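Local structure of sialyltransferase 0160 (Photobacterium damselae, 4R84) at residues Asn178-Gln192 and Asn210-Lys224. The protein probably transfers sialic acid from a CMP-activated donor to an acceptor sugar, as a bacterial glycosyltransferase of the GT-B structural group. Residues are numbered along the deposited sequence; the frame is centred on the assembly and turned at random.
Sequences NTSPEMVAAIDEYAQ and NNLPPIIQPLYNNEK
With chi1 at -57°, Thr179 sets OG1 anti to its own carbonyl carbon and CG2 anti to its backbone N, and this splits the side chain between two jobs: OG1 donates to the backbone O of Asn211 at 2.7 Å, on a lone pair in the carbonyl plane, while CG2 rests on CD1 of Ile215. Asn211 returns the grip. Its OD1 accepts from Asn178 ND2 at 3.0 Å and from Thr179 N at 3.2 Å, the two donors arriving from opposite faces of the amide, each well out of its plane; ND2 of the same amide is tied to Thr203 OG1, which helps fix its rotation. Past this polar end, helices 181-192 and 213-219 run in roughly the same direction, with a crossing angle of -35°, their axes 9.6 Å apart at closest approach. They are neighbouring helices of a Rossmann-like domain of the GT-B fold, connected through the parallel strand 197-204 and short helix 208-211; Phe201 and Ile199 of the strand back Ile215 and Leu219. Ile187 crosses Ile215 at about a right angle, CD1 to CD1 3.5 Å, and its CG2 meets Leu219 CD1. Nearer the outside, Val184 sets both methyls against Pro214 O, CG1 at 3.5 Å. At the far end the Lys224 chain, extended beyond CG, carries NZ to the C-terminus of helix 181-192, where it bonds Lys194 O, reaches Ala191 O weakly at 3.0 Å, and is linked to Gln192 O through a water.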
loop_
_atom_site.group_PDB
_atom_site.type_symbol
_atom_site.label_atom_id
_atom_site.label_comp_id
_atom_site.label_asym_id
_atom_site.label_seq_id
_atom_site.Cartn_x
_atom_site.Cartn_y
_atom_site.Cartn_z
ATOM N N ASN A 178 1.612 -8.703 -14.187
ATOM C CA ASN A 178 2.126 -7.360 -14.434
ATOM C C ASN A 178 1.246 -6.471 -15.274
ATOM O O ASN A 178 0.220 -6.884 -15.790
ATOM C CB ASN A 178 3.498 -7.471 -15.081
ATOM C CG ASN A 178 4.459 -8.270 -14.228
ATOM O OD1 ASN A 178 4.844 -9.378 -14.595
ATOM N ND2 ASN A 178 4.841 -7.717 -13.075
ATOM N N THR A 179 1.687 -5.226 -15.394
ATOM C CA THR A 179 0.968 -4.207 -16.155
ATOM C C THR A 179 0.508 -4.726 -17.509
ATOM O O THR A 179 1.295 -5.325 -18.249
ATOM C CB THR A 179 1.865 -3.012 -16.372
ATOM O OG1 THR A 179 2.293 -2.532 -15.101
ATOM C CG2 THR A 179 1.111 -1.899 -17.116
ATOM N N SER A 180 -0.769 -4.516 -17.807
ATOM C CA SER A 180 -1.348 -4.985 -19.063
ATOM C C SER A 180 -1.256 -3.954 -20.178
ATOM O O SER A 180 -1.187 -2.741 -19.934
ATOM C CB SER A 180 -2.812 -5.374 -18.857
ATOM O OG SER A 180 -3.600 -4.246 -18.507
ATOM N N PRO A 181 -1.279 -4.430 -21.423
ATOM C CA PRO A 181 -1.393 -3.490 -22.545
ATOM C C PRO A 181 -2.686 -2.677 -22.482
ATOM O O PRO A 181 -2.705 -1.517 -22.912
ATOM C CB PRO A 181 -1.385 -4.406 -23.772
ATOM C CG PRO A 181 -0.702 -5.657 -23.312
ATOM C CD PRO A 181 -1.090 -5.823 -21.873
ATOM N N GLU A 182 -3.750 -3.263 -21.940
ATOM C CA GLU A 182 -5.010 -2.543 -21.778
ATOM C C GLU A 182 -4.808 -1.335 -20.864
ATOM O O GLU A 182 -5.297 -0.225 -21.149
ATOM C CB GLU A 182 -6.104 -3.455 -21.210
ATOM C CG GLU A 182 -6.661 -4.477 -22.217
ATOM C CD GLU A 182 -5.828 -5.750 -22.343
ATOM O OE1 GLU A 182 -4.739 -5.860 -21.726
ATOM O OE2 GLU A 182 -6.264 -6.647 -23.095
ATOM N N MET A 183 -4.101 -1.540 -19.757
ATOM C CA MET A 183 -3.827 -0.423 -18.859
ATOM C C MET A 183 -2.922 0.622 -19.510
ATOM O O MET A 183 -3.190 1.819 -19.402
ATOM C CB MET A 183 -3.201 -0.904 -17.548
ATOM C CG MET A 183 -2.807 0.257 -16.632
ATOM S SD MET A 183 -2.186 -0.238 -15.001
ATOM C CE MET A 183 -3.619 0.126 -13.995
ATOM N N VAL A 184 -1.867 0.185 -20.193
ATOM C CA VAL A 184 -0.973 1.130 -20.865
ATOM C C VAL A 184 -1.746 2.011 -21.866
ATOM O O VAL A 184 -1.594 3.231 -21.888
ATOM C CB VAL A 184 0.160 0.398 -21.612
ATOM C CG1 VAL A 184 1.008 1.389 -22.409
ATOM C CG2 VAL A 184 1.034 -0.351 -20.628
ATOM N N ALA A 185 -2.608 1.387 -22.662
ATOM C CA ALA A 185 -3.381 2.137 -23.654
ATOM C C ALA A 185 -4.376 3.094 -22.991
ATOM O O ALA A 185 -4.613 4.201 -23.496
ATOM C CB ALA A 185 -4.114 1.171 -24.604
ATOM N N ALA A 186 -4.979 2.662 -21.885
ATOM C CA ALA A 186 -5.940 3.499 -21.160
ATOM C C ALA A 186 -5.242 4.740 -20.601
ATOM O O ALA A 186 -5.790 5.840 -20.632
ATOM C CB ALA A 186 -6.620 2.715 -20.040
ATOM N N ILE A 187 -4.026 4.571 -20.101
ATOM C CA ILE A 187 -3.264 5.721 -19.586
ATOM C C ILE A 187 -2.886 6.664 -20.731
ATOM O O ILE A 187 -2.988 7.887 -20.615
ATOM C CB ILE A 187 -2.008 5.260 -18.841
ATOM C CG1 ILE A 187 -2.425 4.465 -17.600
ATOM C CG2 ILE A 187 -1.143 6.472 -18.451
ATOM C CD1 ILE A 187 -1.300 3.671 -16.952
ATOM N N ASP A 188 -2.464 6.088 -21.849
ATOM C CA ASP A 188 -2.118 6.877 -23.024
ATOM C C ASP A 188 -3.297 7.712 -23.502
ATOM O O ASP A 188 -3.150 8.899 -23.752
ATOM C CB ASP A 188 -1.642 5.975 -24.159
ATOM C CG ASP A 188 -1.172 6.771 -25.352
ATOM O OD1 ASP A 188 -0.078 7.373 -25.265
ATOM O OD2 ASP A 188 -1.908 6.813 -26.357
ATOM N N GLU A 189 -4.474 7.101 -23.565
ATOM C CA GLU A 189 -5.682 7.806 -23.981
ATOM C C GLU A 189 -6.052 8.909 -22.990
ATOM O O GLU A 189 -6.460 10.010 -23.373
ATOM C CB GLU A 189 -6.847 6.828 -24.089
ATOM C CG GLU A 189 -8.098 7.424 -24.690
ATOM C CD GLU A 189 -9.241 6.429 -24.729
ATOM O OE1 GLU A 189 -9.358 5.642 -23.765
ATOM O OE2 GLU A 189 -9.981 6.398 -25.739
ATOM N N TYR A 190 -5.912 8.599 -21.704
ATOM C CA TYR A 190 -6.250 9.558 -20.665
ATOM C C TYR A 190 -5.340 10.766 -20.773
ATOM O O TYR A 190 -5.810 11.897 -20.701
ATOM C CB TYR A 190 -6.150 8.926 -19.270
ATOM C CG TYR A 190 -6.793 9.769 -18.187
ATOM C CD1 TYR A 190 -8.160 9.675 -17.937
ATOM C CD2 TYR A 190 -6.034 10.651 -17.405
ATOM C CE1 TYR A 190 -8.775 10.445 -16.961
ATOM C CE2 TYR A 190 -6.637 11.429 -16.415
ATOM C CZ TYR A 190 -8.005 11.316 -16.202
ATOM O OH TYR A 190 -8.611 12.068 -15.238
ATOM N N ALA A 191 -4.048 10.516 -20.972
ATOM C CA ALA A 191 -3.059 11.583 -21.091
ATOM C C ALA A 191 -3.330 12.464 -22.303
ATOM O O ALA A 191 -3.211 13.680 -22.242
ATOM C CB ALA A 191 -1.654 11.000 -21.159
ATOM N N GLN A 192 -3.692 11.822 -23.400
ATOM C CA GLN A 192 -3.978 12.512 -24.650
ATOM C C GLN A 192 -5.176 13.446 -24.469
ATOM O O GLN A 192 -5.256 14.479 -25.113
ATOM C CB GLN A 192 -4.200 11.452 -25.741
ATOM C CG GLN A 192 -4.473 11.893 -27.152
ATOM C CD GLN A 192 -4.790 10.680 -28.038
ATOM O OE1 GLN A 192 -5.443 10.799 -29.067
ATOM N NE2 GLN A 192 -4.319 9.507 -27.625
ATOM N N ASN A 210 9.078 -4.483 -13.713
ATOM C CA ASN A 210 8.165 -5.153 -14.636
ATOM C C ASN A 210 6.895 -4.334 -14.862
ATOM O O ASN A 210 6.201 -4.532 -15.857
ATOM C CB ASN A 210 7.799 -6.544 -14.122
ATOM C CG ASN A 210 8.912 -7.548 -14.319
ATOM O OD1 ASN A 210 9.778 -7.375 -15.183
ATOM N ND2 ASN A 210 8.889 -8.612 -13.531
ATOM N N ASN A 211 6.587 -3.426 -13.938
ATOM C CA ASN A 211 5.305 -2.720 -14.002
ATOM C C ASN A 211 5.335 -1.289 -14.523
ATOM O O ASN A 211 4.402 -0.874 -15.212
ATOM C CB ASN A 211 4.642 -2.701 -12.616
ATOM C CG ASN A 211 4.118 -4.067 -12.194
ATOM O OD1 ASN A 211 3.820 -4.929 -13.030
ATOM N ND2 ASN A 211 4.004 -4.270 -10.881
ATOM N N LEU A 212 6.372 -0.519 -14.193
ATOM C CA LEU A 212 6.349 0.910 -14.544
ATOM C C LEU A 212 6.948 1.260 -15.917
ATOM O O LEU A 212 6.387 2.106 -16.623
ATOM C CB LEU A 212 7.051 1.738 -13.460
ATOM C CG LEU A 212 6.433 1.613 -12.055
ATOM C CD1 LEU A 212 7.000 2.672 -11.108
ATOM C CD2 LEU A 212 4.912 1.729 -12.102
ATOM N N PRO A 213 8.075 0.632 -16.310
ATOM C CA PRO A 213 8.598 1.027 -17.629
ATOM C C PRO A 213 7.615 0.918 -18.813
ATOM O O PRO A 213 7.732 1.751 -19.709
ATOM C CB PRO A 213 9.792 0.086 -17.825
ATOM C CG PRO A 213 10.263 -0.193 -16.439
ATOM C CD PRO A 213 9.000 -0.288 -15.616
ATOM N N PRO A 214 6.696 -0.077 -18.838
ATOM C CA PRO A 214 5.762 -0.115 -19.971
ATOM C C PRO A 214 4.845 1.087 -20.072
ATOM O O PRO A 214 4.309 1.344 -21.152
ATOM C CB PRO A 214 4.941 -1.372 -19.704
ATOM C CG PRO A 214 5.847 -2.241 -18.911
ATOM C CD PRO A 214 6.592 -1.305 -18.028
ATOM N N ILE A 215 4.648 1.797 -18.960
ATOM C CA ILE A 215 3.829 2.993 -18.968
ATOM C C ILE A 215 4.707 4.229 -19.186
ATOM O O ILE A 215 4.362 5.138 -19.965
ATOM C CB ILE A 215 3.045 3.156 -17.650
ATOM C CG1 ILE A 215 2.136 1.944 -17.417
ATOM C CG2 ILE A 215 2.231 4.464 -17.686
ATOM C CD1 ILE A 215 1.563 1.865 -15.981
ATOM N N ILE A 216 5.840 4.272 -18.487
ATOM C CA ILE A 216 6.731 5.432 -18.566
ATOM C C ILE A 216 7.342 5.624 -19.959
ATOM O O ILE A 216 7.404 6.746 -20.452
ATOM C CB ILE A 216 7.852 5.332 -17.534
ATOM C CG1 ILE A 216 7.260 5.493 -16.130
ATOM C CG2 ILE A 216 8.928 6.397 -17.801
ATOM C CD1 ILE A 216 8.254 5.323 -15.018
ATOM N N GLN A 217 7.767 4.540 -20.603
ATOM C CA GLN A 217 8.448 4.654 -21.902
ATOM C C GLN A 217 7.641 5.371 -22.996
ATOM O O GLN A 217 8.165 6.292 -23.621
ATOM C CB GLN A 217 8.878 3.272 -22.403
ATOM C CG GLN A 217 10.138 2.759 -21.739
ATOM C CD GLN A 217 10.520 1.377 -22.215
ATOM O OE1 GLN A 217 9.661 0.576 -22.574
ATOM N NE2 GLN A 217 11.817 1.095 -22.241
ATOM N N PRO A 218 6.381 4.960 -23.254
ATOM C CA PRO A 218 5.689 5.679 -24.335
ATOM C C PRO A 218 5.295 7.120 -23.994
ATOM O O PRO A 218 4.979 7.890 -24.900
ATOM C CB PRO A 218 4.439 4.821 -24.585
ATOM C CG PRO A 218 4.222 4.082 -23.317
ATOM C CD PRO A 218 5.583 3.826 -22.750
ATOM N N LEU A 219 5.337 7.495 -22.718
ATOM C CA LEU A 219 4.977 8.849 -22.333
ATOM C C LEU A 219 6.206 9.725 -22.161
ATOM O O LEU A 219 6.086 10.920 -21.897
ATOM C CB LEU A 219 4.190 8.840 -21.020
ATOM C CG LEU A 219 2.826 8.154 -21.028
ATOM C CD1 LEU A 219 2.295 8.053 -19.603
ATOM C CD2 LEU A 219 1.851 8.900 -21.936
ATOM N N TYR A 220 7.388 9.123 -22.286
ATOM C CA TYR A 220 8.611 9.780 -21.830
ATOM C C TYR A 220 8.868 11.127 -22.504
ATOM O O TYR A 220 9.293 12.093 -21.856
ATOM C CB TYR A 220 9.818 8.871 -22.050
ATOM C CG TYR A 220 11.060 9.392 -21.381
ATOM C CD1 TYR A 220 11.885 10.309 -22.027
ATOM C CD2 TYR A 220 11.422 8.961 -20.111
ATOM C CE1 TYR A 220 13.017 10.801 -21.419
ATOM C CE2 TYR A 220 12.563 9.436 -19.500
ATOM C CZ TYR A 220 13.356 10.358 -20.162
ATOM O OH TYR A 220 14.494 10.842 -19.569
ATOM N N ASN A 221 8.596 11.198 -23.797
ATOM C CA ASN A 221 8.918 12.403 -24.535
ATOM C C ASN A 221 7.750 13.369 -24.621
ATOM O O ASN A 221 7.836 14.408 -25.285
ATOM C CB ASN A 221 9.397 12.025 -25.929
ATOM C CG ASN A 221 10.683 11.225 -25.891
ATOM O OD1 ASN A 221 11.597 11.538 -25.121
ATOM N ND2 ASN A 221 10.754 10.179 -26.703
ATOM N N ASN A 222 6.676 13.041 -23.911
ATOM C CA ASN A 222 5.521 13.932 -23.804
ATOM C C ASN A 222 5.686 14.944 -22.669
ATOM O O ASN A 222 5.441 14.638 -21.502
ATOM C CB ASN A 222 4.240 13.111 -23.608
ATOM C CG ASN A 222 2.986 13.941 -23.834
ATOM O OD1 ASN A 222 3.011 15.161 -23.697
ATOM N ND2 ASN A 222 1.884 13.280 -24.165
ATOM N N GLU A 223 6.059 16.167 -23.018
ATOM C CA GLU A 223 6.393 17.175 -22.022
ATOM C C GLU A 223 5.207 17.637 -21.163
ATOM O O GLU A 223 5.404 18.273 -20.129
ATOM C CB GLU A 223 7.042 18.377 -22.713
ATOM C CG GLU A 223 8.126 17.974 -23.706
ATOM C CD GLU A 223 8.685 19.146 -24.487
ATOM O OE1 GLU A 223 9.424 19.958 -23.890
ATOM O OE2 GLU A 223 8.386 19.254 -25.696
ATOM N N LYS A 224 3.983 17.312 -21.567
ATOM C CA LYS A 224 2.827 17.742 -20.784
ATOM C C LYS A 224 2.497 16.720 -19.688
ATOM O O LYS A 224 1.645 16.985 -18.839
ATOM C CB LYS A 224 1.603 17.945 -21.669
ATOM C CG LYS A 224 0.889 16.660 -22.032
ATOM C CD LYS A 224 -0.304 16.899 -22.941
ATOM C CE LYS A 224 -0.961 15.581 -23.334
ATOM N NZ LYS A 224 -2.201 15.800 -24.128
HETATM O O HOH W 1 -3.316 15.474 -26.541
#